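Local coordinates for intimin (Escherichia coli O127:H6 str. E2348/69, PDB 6TQD), which serves as a bacterial attaching-and-effacing adhesin, whose extended passenger of Ig-like domains probably holds the host-binding tip away from the bacterial surface, at residues Gln109-Phe115 and Ser187-Met193; Ala129-Thr135 and Gly170-Leu176; Lys180-Val186 and Asn198-Phe204. All blocks are in the same frame, centred on the assembly; numbering follows the deposited sequence.

Contact 1 (Gln109-Phe115 and Ser187-Met193); sequences QVGVTDF and SAKTAEM
E192 and V110 meet through a single straight hydrogen bond: the carboxylate oxygen E192 OE1 accepts a hydrogen bond from V110 N at 2.9 Å, with 171° at the hydrogen, and the donor comes from above the carboxylate plane. The glutamate has the length this needs, because beyond CG its chain is extended and carries the acid from the turn at T190-M193 across to the other segment. On the way it slides past Q109 in the opposite sense, the amide and carboxylate planes 63° apart.

Sulfur provides a softer polar contact. M193 SD lies 3.3 Å from V112 N, a weak N-H···S bond that is nonetheless nearly straight, and T190 N points at the same sulfur in a second weak bond. A bend at the last torsion turns M193 CE toward V112, while M193 CG lies 3.5 Å from Q109 NE2, the two side chains crossing at about a right angle. G111, with no side chain, lets Q109 NE2 and M193 CG come close to its CA. The turn itself is held by K189, whose NZ bonds to both T190 O and M193 O; T190 O also receives M193 N, from the opposite face of its plane.

Apolar contacts continue inward. V112 reaches across with both methyls: CG2 lies 3.8 Å from T190 CG2 and CG1 is 4.1 Å from A188 CB. The methyl of A188 then sits over one face of the F115 ring, 3.6 Å from the centroid and 6° off the normal, a CH-pi contact that a small residue permits. Strands 111-117 and 182-189 belong to different sheets, so V112, A188 and F115 pack between the two layers of a β-sandwich, as expected of a bacterial Ig-like domain, and the turn closes its margin against Q109-G111.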
loop_
_atom_site.group_PDB
_atom_site.type_symbol
_atom_site.label_atom_id
_atom_site.label_comp_id
_atom_site.label_asym_id
_atom_site.label_seq_id
_atom_site.Cartn_x
_atom_site.Cartn_y
_atom_site.Cartn_z
ATOM N N GLN A 109 1.921 5.541 -7.216
ATOM C CA GLN A 109 1.071 5.233 -8.358
ATOM C C GLN A 109 -0.381 5.128 -7.902
ATOM O O GLN A 109 -0.662 4.633 -6.809
ATOM C CB GLN A 109 1.502 3.904 -8.967
ATOM C CG GLN A 109 0.665 3.457 -10.157
ATOM C CD GLN A 109 1.025 2.059 -10.602
ATOM O OE1 GLN A 109 1.812 1.870 -11.519
ATOM N NE2 GLN A 109 0.480 1.080 -9.918
ATOM N N VAL A 110 -1.298 5.622 -8.736
ATOM C CA VAL A 110 -2.729 5.361 -8.559
ATOM C C VAL A 110 -2.987 4.006 -9.217
ATOM O O VAL A 110 -3.040 3.910 -10.442
ATOM C CB VAL A 110 -3.590 6.467 -9.163
ATOM C CG1 VAL A 110 -5.062 6.111 -9.049
ATOM C CG2 VAL A 110 -3.294 7.805 -8.479
ATOM N N GLY A 111 -3.128 2.957 -8.410
ATOM C CA GLY A 111 -3.160 1.610 -8.938
ATOM C C GLY A 111 -4.138 0.720 -8.192
ATOM O O GLY A 111 -4.512 0.979 -7.048
ATOM N N VAL A 112 -4.543 -0.349 -8.873
ATOM C CA VAL A 112 -5.392 -1.372 -8.263
ATOM C C VAL A 112 -4.550 -2.166 -7.273
ATOM O O VAL A 112 -3.528 -2.764 -7.638
ATOM C CB VAL A 112 -5.978 -2.302 -9.329
ATOM C CG1 VAL A 112 -6.840 -3.393 -8.672
ATOM C CG2 VAL A 112 -6.789 -1.523 -10.343
ATOM N N THR A 113 -4.970 -2.182 -6.014
ATOM C CA THR A 113 -4.241 -2.941 -5.002
ATOM C C THR A 113 -4.866 -4.293 -4.690
ATOM O O THR A 113 -4.172 -5.173 -4.174
ATOM C CB THR A 113 -4.141 -2.146 -3.693
ATOM O OG1 THR A 113 -5.459 -1.813 -3.232
ATOM C CG2 THR A 113 -3.350 -0.869 -3.893
ATOM N N ASP A 114 -6.152 -4.462 -4.961
ATOM C CA ASP A 114 -6.864 -5.689 -4.642
ATOM C C ASP A 114 -7.931 -5.879 -5.709
ATOM O O ASP A 114 -8.542 -4.905 -6.160
ATOM C CB ASP A 114 -7.543 -5.594 -3.275
ATOM C CG ASP A 114 -6.562 -5.330 -2.153
ATOM O OD1 ASP A 114 -5.964 -6.296 -1.639
ATOM O OD2 ASP A 114 -6.394 -4.147 -1.788
ATOM N N PHE A 115 -8.161 -7.131 -6.105
ATOM C CA PHE A 115 -9.215 -7.439 -7.071
ATOM C C PHE A 115 -9.727 -8.830 -6.701
ATOM O O PHE A 115 -9.049 -9.831 -6.955
ATOM C CB PHE A 115 -8.692 -7.391 -8.501
ATOM C CG PHE A 115 -9.768 -7.458 -9.550
ATOM C CD1 PHE A 115 -10.929 -6.710 -9.417
ATOM C CD2 PHE A 115 -9.606 -8.236 -10.684
ATOM C CE1 PHE A 115 -11.913 -6.754 -10.385
ATOM C CE2 PHE A 115 -10.590 -8.288 -11.652
ATOM C CZ PHE A 115 -11.745 -7.541 -11.503
ATOM N N SER A 187 -9.071 -9.543 -14.905
ATOM C CA SER A 187 -8.079 -8.570 -14.463
ATOM C C SER A 187 -8.693 -7.181 -14.377
ATOM O O SER A 187 -9.711 -6.875 -15.008
ATOM C CB SER A 187 -6.894 -8.521 -15.434
ATOM O OG SER A 187 -7.281 -7.910 -16.651
ATOM N N ALA A 188 -8.028 -6.330 -13.584
ATOM C CA ALA A 188 -8.408 -4.939 -13.379
ATOM C C ALA A 188 -7.174 -4.050 -13.531
ATOM O O ALA A 188 -6.088 -4.409 -13.078
ATOM C CB ALA A 188 -8.977 -4.755 -11.957
ATOM N N LYS A 189 -7.362 -2.884 -14.140
ATOM C CA LYS A 189 -6.235 -1.996 -14.398
ATOM C C LYS A 189 -6.680 -0.542 -14.389
ATOM O O LYS A 189 -7.790 -0.207 -14.807
ATOM C CB LYS A 189 -5.589 -2.335 -15.750
ATOM C CG LYS A 189 -4.259 -1.623 -16.021
ATOM C CD LYS A 189 -3.693 -1.959 -17.391
ATOM C CE LYS A 189 -2.423 -1.175 -17.701
ATOM N NZ LYS A 189 -2.660 0.293 -17.857
ATOM N N THR A 190 -5.791 0.326 -13.903
ATOM C CA THR A 190 -5.942 1.768 -14.028
ATOM C C THR A 190 -4.878 2.311 -14.978
ATOM O O THR A 190 -3.878 1.646 -15.295
ATOM C CB THR A 190 -5.824 2.461 -12.667
ATOM O OG1 THR A 190 -4.549 2.145 -12.101
ATOM C CG2 THR A 190 -6.938 2.028 -11.740
ATOM N N ALA A 191 -5.085 3.560 -15.402
ATOM C CA ALA A 191 -4.283 4.136 -16.483
ATOM C C ALA A 191 -2.784 4.148 -16.174
ATOM O O ALA A 191 -1.972 3.897 -17.071
ATOM C CB ALA A 191 -4.762 5.564 -16.780
ATOM N N GLU A 192 -2.403 4.445 -14.925
ATOM C CA GLU A 192 -0.984 4.575 -14.594
ATOM C C GLU A 192 -0.264 3.230 -14.480
ATOM O O GLU A 192 0.972 3.196 -14.554
ATOM C CB GLU A 192 -0.792 5.359 -13.289
ATOM C CG GLU A 192 -1.159 6.829 -13.361
ATOM C CD GLU A 192 -0.943 7.568 -12.042
ATOM O OE1 GLU A 192 -0.361 6.998 -11.089
ATOM O OE2 GLU A 192 -1.380 8.736 -11.943
ATOM N N MET A 193 -0.988 2.131 -14.269
ATOM C CA MET A 193 -0.345 0.840 -14.069
ATOM C C MET A 193 0.328 0.366 -15.350
ATOM O O MET A 193 -0.116 0.670 -16.464
ATOM C CB MET A 193 -1.379 -0.205 -13.647
ATOM C CG MET A 193 -1.949 0.035 -12.274
ATOM S SD MET A 193 -3.329 -1.011 -11.884
ATOM C CE MET A 193 -2.611 -2.612 -11.642
#

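Contact 2 (Ala129-Thr135 and Gly170-Leu176)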
loop_
_atom_site.group_PDB
_atom_site.type_symbol
_atom_site.label_atom_id
_atom_site.label_comp_id
_atom_site.label_asym_id
_atom_site.label_seq_id
_atom_site.Cartn_x
_atom_site.Cartn_y
_atom_site.Cartn_z
ATOM N N ALA A 129 -24.146 -14.906 -11.264
ATOM C CA ALA A 129 -23.127 -13.874 -11.376
ATOM C C ALA A 129 -22.089 -14.029 -10.279
ATOM O O ALA A 129 -22.419 -14.282 -9.115
ATOM C CB ALA A 129 -23.768 -12.490 -11.266
ATOM N N ILE A 130 -20.825 -13.873 -10.668
ATOM C CA ILE A 130 -19.717 -13.652 -9.741
ATOM C C ILE A 130 -19.381 -12.170 -9.804
ATOM O O ILE A 130 -19.108 -11.634 -10.884
ATOM C CB ILE A 130 -18.504 -14.514 -10.112
ATOM C CG1 ILE A 130 -18.861 -16.005 -10.016
ATOM C CG2 ILE A 130 -17.317 -14.171 -9.217
ATOM C CD1 ILE A 130 -17.729 -16.934 -10.413
ATOM N N THR A 131 -19.404 -11.497 -8.655
ATOM C CA THR A 131 -19.190 -10.056 -8.604
ATOM C C THR A 131 -17.782 -9.772 -8.109
ATOM O O THR A 131 -17.376 -10.261 -7.046
ATOM C CB THR A 131 -20.210 -9.370 -7.702
ATOM O OG1 THR A 131 -21.529 -9.651 -8.201
ATOM C CG2 THR A 131 -19.986 -7.875 -7.683
ATOM N N TYR A 132 -17.057 -8.964 -8.868
ATOM C CA TYR A 132 -15.677 -8.603 -8.565
ATOM C C TYR A 132 -15.616 -7.171 -8.064
ATOM O O TYR A 132 -16.352 -6.304 -8.533
ATOM C CB TYR A 132 -14.804 -8.721 -9.810
ATOM C CG TYR A 132 -14.523 -10.132 -10.263
ATOM C CD1 TYR A 132 -15.482 -10.882 -10.938
ATOM C CD2 TYR A 132 -13.285 -10.712 -10.036
ATOM C CE1 TYR A 132 -15.209 -12.179 -11.355
ATOM C CE2 TYR A 132 -13.006 -12.000 -10.450
ATOM C CZ TYR A 132 -13.971 -12.730 -11.115
ATOM O OH TYR A 132 -13.711 -14.019 -11.538
ATOM N N THR A 133 -14.702 -6.921 -7.127
ATOM C CA THR A 133 -14.485 -5.598 -6.565
ATOM C C THR A 133 -13.004 -5.285 -6.693
ATOM O O THR A 133 -12.168 -6.048 -6.209
ATOM C CB THR A 133 -14.898 -5.543 -5.091
ATOM O OG1 THR A 133 -16.282 -5.877 -4.958
ATOM C CG2 THR A 133 -14.661 -4.143 -4.523
ATOM N N ALA A 134 -12.694 -4.182 -7.350
ATOM C CA ALA A 134 -11.345 -3.656 -7.428
ATOM C C ALA A 134 -11.227 -2.471 -6.486
ATOM O O ALA A 134 -12.123 -1.618 -6.431
ATOM C CB ALA A 134 -11.033 -3.179 -8.843
ATOM N N THR A 135 -10.136 -2.436 -5.731
ATOM C CA THR A 135 -9.802 -1.317 -4.866
ATOM C C THR A 135 -8.600 -0.595 -5.446
ATOM O O THR A 135 -7.594 -1.229 -5.782
ATOM C CB THR A 135 -9.493 -1.803 -3.449
ATOM O OG1 THR A 135 -10.598 -2.558 -2.940
ATOM C CG2 THR A 135 -9.262 -0.604 -2.529
ATOM N N GLY A 170 -12.920 4.137 -3.103
ATOM C CA GLY A 170 -11.913 3.561 -3.969
ATOM C C GLY A 170 -12.295 2.254 -4.622
ATOM O O GLY A 170 -11.426 1.559 -5.136
ATOM N N LYS A 171 -13.572 1.897 -4.630
ATOM C CA LYS A 171 -14.011 0.588 -5.098
ATOM C C LYS A 171 -14.829 0.691 -6.382
ATOM O O LYS A 171 -15.679 1.576 -6.529
ATOM C CB LYS A 171 -14.815 -0.131 -4.009
ATOM C CG LYS A 171 -13.990 -0.363 -2.736
ATOM C CD LYS A 171 -14.635 -1.384 -1.815
ATOM C CE LYS A 171 -13.863 -1.520 -0.509
ATOM N NZ LYS A 171 -12.434 -1.884 -0.712
ATOM N N ALA A 172 -14.549 -0.208 -7.320
ATOM C CA ALA A 172 -15.307 -0.346 -8.563
ATOM C C ALA A 172 -15.648 -1.818 -8.751
ATOM O O ALA A 172 -14.845 -2.685 -8.418
ATOM C CB ALA A 172 -14.472 0.148 -9.750
ATOM N N THR A 173 -16.837 -2.106 -9.291
ATOM C CA THR A 173 -17.319 -3.478 -9.374
ATOM C C THR A 173 -17.726 -3.842 -10.800
ATOM O O THR A 173 -17.995 -2.973 -11.640
ATOM C CB THR A 173 -18.497 -3.747 -8.418
ATOM O OG1 THR A 173 -19.614 -2.912 -8.763
ATOM C CG2 THR A 173 -18.108 -3.493 -6.974
ATOM N N VAL A 174 -17.763 -5.152 -11.047
ATOM C CA VAL A 174 -18.204 -5.708 -12.327
ATOM C C VAL A 174 -18.683 -7.126 -12.043
ATOM O O VAL A 174 -18.272 -7.743 -11.065
ATOM C CB VAL A 174 -17.053 -5.688 -13.362
ATOM C CG1 VAL A 174 -15.932 -6.628 -12.941
ATOM C CG2 VAL A 174 -17.565 -6.034 -14.752
ATOM N N THR A 175 -19.558 -7.656 -12.912
ATOM C CA THR A 175 -20.039 -9.023 -12.748
ATOM C C THR A 175 -19.582 -9.894 -13.917
ATOM O O THR A 175 -19.279 -9.402 -15.006
ATOM C CB THR A 175 -21.566 -9.116 -12.608
ATOM O OG1 THR A 175 -22.191 -8.913 -13.882
ATOM C CG2 THR A 175 -22.086 -8.085 -11.605
ATOM N N LEU A 176 -19.503 -11.194 -13.650
ATOM C CA LEU A 176 -19.034 -12.202 -14.591
ATOM C C LEU A 176 -20.025 -13.359 -14.602
ATOM O O LEU A 176 -20.447 -13.816 -13.541
ATOM C CB LEU A 176 -17.662 -12.714 -14.143
ATOM C CG LEU A 176 -16.982 -13.691 -15.090
ATOM C CD1 LEU A 176 -16.403 -12.940 -16.283
ATOM C CD2 LEU A 176 -15.913 -14.495 -14.364
#
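V174 O accepts a hydrogen bond from Y132 N at 2.8 Å, with 174° at the hydrogen. The return bond, V174 N to Y132 O, is longer at 3.1 Å. Equivalent pairs join I130 with L176 and A134 with A172, which makes six backbone bonds between two antiparallel strands.

The face bearing I130, Y132, A134, A172, V174 and L176 is buried. Y132 CG stands beside its own backbone N (chi1 -72°), and this carries the ring diagonally over to L176 on the neighbouring strand: Y132 CE1 lies 3.8 Å from L176 CB, and Y132 OH is 3.6 Å from L176 CD2. V174 CG1 packs on Y132 CB at 3.9 Å, while the small A134 and A172 leave room for V148 of the facing sheet.

The other face carries β-branched threonines, well suited to extended backbone. T133 OG1 lies alongside T173 CG2, 3.6 Å apart, and K171 runs beside T135, its CD meeting T133 CG2 on the way.

Since the backbone groups bond to each other, one face can be wholly apolar apart from a tyrosine hydroxyl and the other hydroxyl-rich, the amphipathic pattern of a sandwich sheet.

Contact 3 (Lys180-Val186 and Asn198-Phe204); sequences KPGQVVV and NANAVIF
F204, V184 and V185 are the three residues with most surface buried in this β-hairpin of the bacterial Ig-like sandwich, formed by strands 182-189 and 197-205.

F204 has the largest share. With CG anti to the carbonyl carbon (chi1 -73°), the ring swings over to the neighbouring strand, where V184 CG2 meets the ring edge at 3.7 Å from F204 CD2. A flat aromatic fills this end of the core, with L176 of the opposing sheet against it. F204 N bonds to G182 O at 2.9 Å, and G182 N returns a bond to F204 O at 3.0 Å. G182 has a positive phi (147°), a conformation that calls for glycine.

V184 faces the same buried side. It exchanges two backbone bonds with V202, and its branched side chain suits the extended chain, with V184 CB 4.2 Å from V202 CG2.

V185 meets the other strand where that strand is interrupted. Its CG2 touches A201 CB at 4.0 Å, and CG1 lies against the CB of N198, the two side chains crossing at about a right angle. Beyond the break, pairing resumes as A199 N bonds to V186 O at 2.8 Å.

At the break itself a water bridges the strands: it donates to V184 O and to N200 O, the latter at 2.7 Å, and accepts from V186 N.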
loop_
_atom_site.group_PDB
_atom_site.type_symbol
_atom_site.label_atom_id
_atom_site.label_comp_id
_atom_site.label_asym_id
_atom_site.label_seq_id
_atom_site.Cartn_x
_atom_site.Cartn_y
_atom_site.Cartn_z
ATOM N N LYS A 180 -20.282 -21.944 -19.864
ATOM C CA LYS A 180 -19.357 -23.042 -20.105
ATOM C C LYS A 180 -18.646 -23.385 -18.805
ATOM O O LYS A 180 -18.193 -22.472 -18.088
ATOM C CB LYS A 180 -18.330 -22.611 -21.167
ATOM C CG LYS A 180 -17.246 -23.642 -21.443
ATOM C CD LYS A 180 -16.305 -23.173 -22.546
ATOM C CE LYS A 180 -15.158 -24.148 -22.760
ATOM N NZ LYS A 180 -14.212 -23.670 -23.808
ATOM N N PRO A 181 -18.521 -24.665 -18.456
ATOM C CA PRO A 181 -17.712 -25.021 -17.283
ATOM C C PRO A 181 -16.236 -24.776 -17.552
ATOM O O PRO A 181 -15.750 -24.989 -18.662
ATOM C CB PRO A 181 -17.996 -26.517 -17.099
ATOM C CG PRO A 181 -18.346 -26.989 -18.457
ATOM C CD PRO A 181 -19.110 -25.859 -19.094
ATOM N N GLY A 182 -15.530 -24.343 -16.522
ATOM C CA GLY A 182 -14.104 -24.102 -16.632
ATOM C C GLY A 182 -13.674 -22.954 -15.743
ATOM O O GLY A 182 -14.482 -22.296 -15.085
ATOM N N GLN A 183 -12.365 -22.714 -15.750
ATOM C CA GLN A 183 -11.768 -21.653 -14.954
ATOM C C GLN A 183 -11.711 -20.354 -15.749
ATOM O O GLN A 183 -11.529 -20.354 -16.965
ATOM C CB GLN A 183 -10.349 -22.051 -14.544
ATOM C CG GLN A 183 -10.282 -23.119 -13.461
ATOM C CD GLN A 183 -8.866 -23.351 -12.961
ATOM O OE1 GLN A 183 -7.937 -22.632 -13.333
ATOM N NE2 GLN A 183 -8.693 -24.363 -12.120
ATOM N N VAL A 184 -11.864 -19.233 -15.039
ATOM C CA VAL A 184 -11.827 -17.910 -15.651
ATOM C C VAL A 184 -10.969 -17.002 -14.782
ATOM O O VAL A 184 -11.109 -17.001 -13.555
ATOM C CB VAL A 184 -13.244 -17.314 -15.787
ATOM C CG1 VAL A 184 -13.200 -15.994 -16.539
ATOM C CG2 VAL A 184 -14.193 -18.294 -16.472
ATOM N N VAL A 185 -10.083 -16.232 -15.412
ATOM C CA VAL A 185 -9.286 -15.213 -14.740
ATOM C C VAL A 185 -9.687 -13.861 -15.305
ATOM O O VAL A 185 -9.667 -13.662 -16.523
ATOM C CB VAL A 185 -7.776 -15.451 -14.925
ATOM C CG1 VAL A 185 -6.980 -14.294 -14.325
ATOM C CG2 VAL A 185 -7.345 -16.758 -14.287
ATOM N N VAL A 186 -10.055 -12.938 -14.418
ATOM C CA VAL A 186 -10.403 -11.573 -14.780
ATOM C C VAL A 186 -9.342 -10.649 -14.201
ATOM O O VAL A 186 -8.772 -10.933 -13.145
ATOM C CB VAL A 186 -11.789 -11.186 -14.229
ATOM C CG1 VAL A 186 -12.169 -9.804 -14.687
ATOM C CG2 VAL A 186 -12.840 -12.211 -14.661
ATOM N N ASN A 198 -4.381 -9.440 -11.967
ATOM C CA ASN A 198 -5.286 -10.575 -12.134
ATOM C C ASN A 198 -5.918 -10.972 -10.806
ATOM O O ASN A 198 -5.225 -11.097 -9.791
ATOM C CB ASN A 198 -4.529 -11.795 -12.662
ATOM C CG ASN A 198 -4.099 -11.648 -14.103
ATOM O OD1 ASN A 198 -4.422 -10.668 -14.765
ATOM N ND2 ASN A 198 -3.361 -12.630 -14.596
ATOM N N ALA A 199 -7.224 -11.198 -10.819
ATOM C CA ALA A 199 -7.878 -11.844 -9.696
ATOM C C ALA A 199 -7.539 -13.339 -9.684
ATOM O O ALA A 199 -7.089 -13.908 -10.678
ATOM C CB ALA A 199 -9.395 -11.720 -9.826
ATOM N N ASN A 200 -7.791 -13.978 -8.544
ATOM C CA ASN A 200 -7.652 -15.424 -8.479
ATOM C C ASN A 200 -8.670 -16.075 -9.413
ATOM O O ASN A 200 -9.752 -15.541 -9.657
ATOM C CB ASN A 200 -7.889 -15.921 -7.054
ATOM C CG ASN A 200 -6.733 -15.612 -6.125
ATOM O OD1 ASN A 200 -5.617 -15.329 -6.567
ATOM N ND2 ASN A 200 -6.993 -15.673 -4.825
ATOM N N ALA A 201 -8.304 -17.231 -9.953
ATOM C CA ALA A 201 -9.201 -17.937 -10.848
ATOM C C ALA A 201 -10.466 -18.316 -10.099
ATOM O O ALA A 201 -10.428 -18.621 -8.905
ATOM C CB ALA A 201 -8.531 -19.209 -11.367
ATOM N N VAL A 202 -11.592 -18.273 -10.811
ATOM C CA VAL A 202 -12.856 -18.823 -10.349
ATOM C C VAL A 202 -13.215 -19.945 -11.309
ATOM O O VAL A 202 -12.663 -20.056 -12.400
ATOM C CB VAL A 202 -13.972 -17.770 -10.290
ATOM C CG1 VAL A 202 -13.594 -16.647 -9.335
ATOM C CG2 VAL A 202 -14.263 -17.212 -11.678
ATOM N N ILE A 203 -14.146 -20.789 -10.890
ATOM C CA ILE A 203 -14.542 -21.947 -11.682
ATOM C C ILE A 203 -16.053 -21.944 -11.839
ATOM O O ILE A 203 -16.787 -21.809 -10.853
ATOM C CB ILE A 203 -14.044 -23.266 -11.052
ATOM C CG1 ILE A 203 -14.340 -24.437 -11.988
ATOM C CG2 ILE A 203 -14.687 -23.487 -9.687
ATOM C CD1 ILE A 203 -13.531 -25.684 -11.670
ATOM N N PHE A 204 -16.521 -22.130 -13.071
ATOM C CA PHE A 204 -17.943 -22.331 -13.337
ATOM C C PHE A 204 -18.190 -23.829 -13.466
ATOM O O PHE A 204 -17.439 -24.531 -14.154
ATOM C CB PHE A 204 -18.358 -21.593 -14.611
ATOM C CG PHE A 204 -18.424 -20.093 -14.452
ATOM C CD1 PHE A 204 -19.580 -19.477 -14.002
ATOM C CD2 PHE A 204 -17.322 -19.299 -14.733
ATOM C CE1 PHE A 204 -19.649 -18.109 -13.855
ATOM C CE2 PHE A 204 -17.385 -17.927 -14.582
ATOM C CZ PHE A 204 -18.544 -17.329 -14.140
HETATM O O HOH W 1 -11.125 -14.704 -11.856
#

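How the contacts relate
All three contacts lie in one Ig-like domain. Contact 2 pairs two strands within one sheet, contact 3 pairs two in the other, and contact 1 spans the gap between the sheets. Strand 111-117 lies beside strand 130-138, so contact 1 runs directly into contact 2: T113 N is 2.8 Å from T135 O, and F115 CE1 is 3.5 Å from Y132 CB. Y132 also reaches contact 3, its OH 3.2 Å from V202 CG2, while strand 182-189 serves both contacts 1 and 3. The centres of contacts 1 and 2 are about 13 Å apart, those of contacts 2 and 3 about 14 Å, and those of contacts 1 and 3 about 19 Å.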